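PDB 6PWI: putative hyaluronoglucosaminidase from Clostridium perfringens, which probably acts as a family 84 glycoside hydrolase with hexosaminidase activity, removing N-acetylhexosamine residues from glycans. Local coordinates for residues A[470-475]-A[527-532]. Numbering follows the deposited sequence.
Sequences LYTFAK and LDATNN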
loop_
_atom_site.group_PDB
_atom_site.type_symbol
_atom_site.label_atom_id
_atom_site.label_comp_id
_atom_site.label_asym_id
_atom_site.label_seq_id
_atom_site.Cartn_x
_atom_site.Cartn_y
_atom_site.Cartn_z
ATOM N N LEU A 470 -12.543 -11.917 4.514
ATOM C CA LEU A 470 -11.138 -11.545 4.431
ATOM C C LEU A 470 -10.756 -10.679 5.627
ATOM O O LEU A 470 -9.638 -10.782 6.126
ATOM C CB LEU A 470 -10.845 -10.838 3.106
ATOM C CG LEU A 470 -9.390 -10.411 2.923
ATOM C CD1 LEU A 470 -8.458 -11.623 2.906
ATOM C CD2 LEU A 470 -9.225 -9.565 1.668
ATOM N N TYR A 471 -11.694 -9.840 6.082
ATOM C CA TYR A 471 -11.538 -9.103 7.326
ATOM C C TYR A 471 -11.347 -10.068 8.502
ATOM O O TYR A 471 -10.468 -9.852 9.330
ATOM C CB TYR A 471 -12.709 -8.136 7.527
ATOM C CG TYR A 471 -12.606 -7.225 8.726
ATOM C CD1 TYR A 471 -11.384 -6.723 9.146
ATOM C CD2 TYR A 471 -13.740 -6.834 9.424
ATOM C CE1 TYR A 471 -11.286 -5.870 10.233
ATOM C CE2 TYR A 471 -13.661 -5.990 10.522
ATOM C CZ TYR A 471 -12.428 -5.504 10.926
ATOM O OH TYR A 471 -12.332 -4.661 11.998
ATOM N N THR A 472 -12.163 -11.131 8.571
ATOM C CA THR A 472 -11.995 -12.171 9.578
ATOM C C THR A 472 -10.568 -12.722 9.552
ATOM O O THR A 472 -9.943 -12.837 10.607
ATOM C CB THR A 472 -13.021 -13.301 9.423
ATOM O OG1 THR A 472 -14.322 -12.792 9.720
ATOM C CG2 THR A 472 -12.729 -14.483 10.317
ATOM N N PHE A 473 -10.044 -13.053 8.360
ATOM C CA PHE A 473 -8.682 -13.570 8.282
ATOM C C PHE A 473 -7.668 -12.533 8.770
ATOM O O PHE A 473 -6.693 -12.887 9.437
ATOM C CB PHE A 473 -8.295 -14.027 6.872
ATOM C CG PHE A 473 -9.230 -15.011 6.214
ATOM C CD1 PHE A 473 -9.992 -15.892 6.967
ATOM C CD2 PHE A 473 -9.325 -15.070 4.832
ATOM C CE1 PHE A 473 -10.853 -16.788 6.351
ATOM C CE2 PHE A 473 -10.177 -15.971 4.214
ATOM C CZ PHE A 473 -10.941 -16.829 4.976
ATOM N N ALA A 474 -7.894 -11.257 8.425
ATOM C CA ALA A 474 -6.913 -10.219 8.700
ATOM C C ALA A 474 -6.824 -9.968 10.201
ATOM O O ALA A 474 -5.762 -9.604 10.706
ATOM C CB ALA A 474 -7.231 -8.958 7.936
ATOM N N LYS A 475 -7.945 -10.191 10.899
ATOM C CA LYS A 475 -8.031 -10.066 12.347
ATOM C C LYS A 475 -7.033 -10.984 13.053
ATOM O O LYS A 475 -6.594 -10.651 14.149
ATOM C CB LYS A 475 -9.445 -10.390 12.839
ATOM C CG LYS A 475 -10.436 -9.241 12.753
ATOM C CD LYS A 475 -11.869 -9.709 12.824
ATOM C CE LYS A 475 -12.858 -8.569 12.910
ATOM N NZ LYS A 475 -14.245 -9.063 12.724
ATOM N N LEU A 527 -14.520 -20.162 11.551
ATOM C CA LEU A 527 -14.586 -21.397 10.788
ATOM C C LEU A 527 -15.413 -21.194 9.519
ATOM O O LEU A 527 -15.012 -21.630 8.439
ATOM C CB LEU A 527 -15.169 -22.504 11.670
ATOM C CG LEU A 527 -15.385 -23.847 10.972
ATOM C CD1 LEU A 527 -14.071 -24.431 10.472
ATOM C CD2 LEU A 527 -16.084 -24.833 11.894
ATOM N N ASP A 528 -16.565 -20.528 9.653
ATOM C CA ASP A 528 -17.444 -20.285 8.520
ATOM C C ASP A 528 -16.720 -19.460 7.457
ATOM O O ASP A 528 -16.855 -19.720 6.262
ATOM C CB ASP A 528 -18.764 -19.639 8.952
ATOM C CG ASP A 528 -19.716 -20.602 9.651
ATOM O OD1 ASP A 528 -19.598 -21.830 9.423
ATOM O OD2 ASP A 528 -20.574 -20.116 10.422
ATOM N N ALA A 529 -15.951 -18.465 7.911
ATOM C CA ALA A 529 -15.186 -17.618 7.016
ATOM C C ALA A 529 -14.207 -18.463 6.199
ATOM O O ALA A 529 -14.065 -18.256 4.998
ATOM C CB ALA A 529 -14.490 -16.536 7.809
ATOM N N THR A 530 -13.554 -19.432 6.846
ATOM C CA THR A 530 -12.557 -20.248 6.172
ATOM C C THR A 530 -13.220 -21.234 5.211
ATOM O O THR A 530 -12.545 -21.798 4.350
ATOM C CB THR A 530 -11.655 -21.002 7.160
ATOM O OG1 THR A 530 -12.420 -22.035 7.786
ATOM C CG2 THR A 530 -10.983 -20.108 8.180
ATOM N N ASN A 531 -14.533 -21.451 5.371
ATOM C CA ASN A 531 -15.251 -22.418 4.554
ATOM C C ASN A 531 -16.004 -21.732 3.412
ATOM O O ASN A 531 -16.281 -22.358 2.394
ATOM C CB ASN A 531 -16.144 -23.346 5.385
ATOM C CG ASN A 531 -15.378 -24.399 6.162
ATOM O OD1 ASN A 531 -14.330 -24.876 5.729
ATOM N ND2 ASN A 531 -15.891 -24.766 7.320
ATOM N N ASN A 532 -16.317 -20.441 3.564
ATOM C CA ASN A 532 -17.157 -19.758 2.593
ATOM C C ASN A 532 -16.323 -18.912 1.637
ATOM O O ASN A 532 -16.832 -18.474 0.605
ATOM C CB ASN A 532 -18.210 -18.868 3.263
ATOM C CG ASN A 532 -19.208 -19.660 4.075
ATOM O OD1 ASN A 532 -19.571 -20.767 3.692
ATOM N ND2 ASN A 532 -19.649 -19.108 5.194
#
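Thr530, whose methyl meets the Phe473 ring, ties its hydroxyl back to its own helix: OG1 of Thr530 donates to O of Leu527 at 2.7 Å, arriving 22° out of the carbonyl plane. That oxygen also takes a weak bond from the backbone N of Asn531, giving it two donors. With OG1 lodged between the backbone N and the carbonyl carbon (chi1 71°), CG2 is turned anti to the carbonyl carbon and stands 3.8 Å from CE1 of Phe473, approaching the ring obliquely.

The aromatic reaches across by its far end. CZ of Phe473 comes within 3.4 Å of O of Ala529, which sits at the ring edge near its plane. CE1 lies against the same alanine, 3.9 Å from its CB. The edge thus meets a backbone carbonyl oxygen, while the Thr530 methyl comes in obliquely and the Ala529 methyl touches CE1. Phe533 adds an edge-to-face ring contact, and Val550 and Leu553 of helix 540-572 also pack on the phenyl group.

Beside it, Thr472 and Ala529 mark the nearest backbone approach, their CA atoms 6.8 Å apart. CG2 of Thr472 touches CB of Ala529 at 3.7 Å, methyl against methyl, while OG1 of Thr472 is satisfied within its own helix by O of Glu468. Both threonine hydroxyls therefore bond within their own helices, and the side-chain contacts are methyl and aromatic.

All four touching residues are buried, yet the two segments cover just 151 Å² in total; the axes of these short segments approach to 9.3 Å with a signed crossing angle of -125°. This is an oblique helix-helix contact in which a phenylalanine and a threonine methyl pack round one alanine, joining helix 467-475, which comes after the last strand, 418-423, of the probably catalytic (beta/alpha)8 barrel, to helix 513-536 of the C-terminal helical bundle.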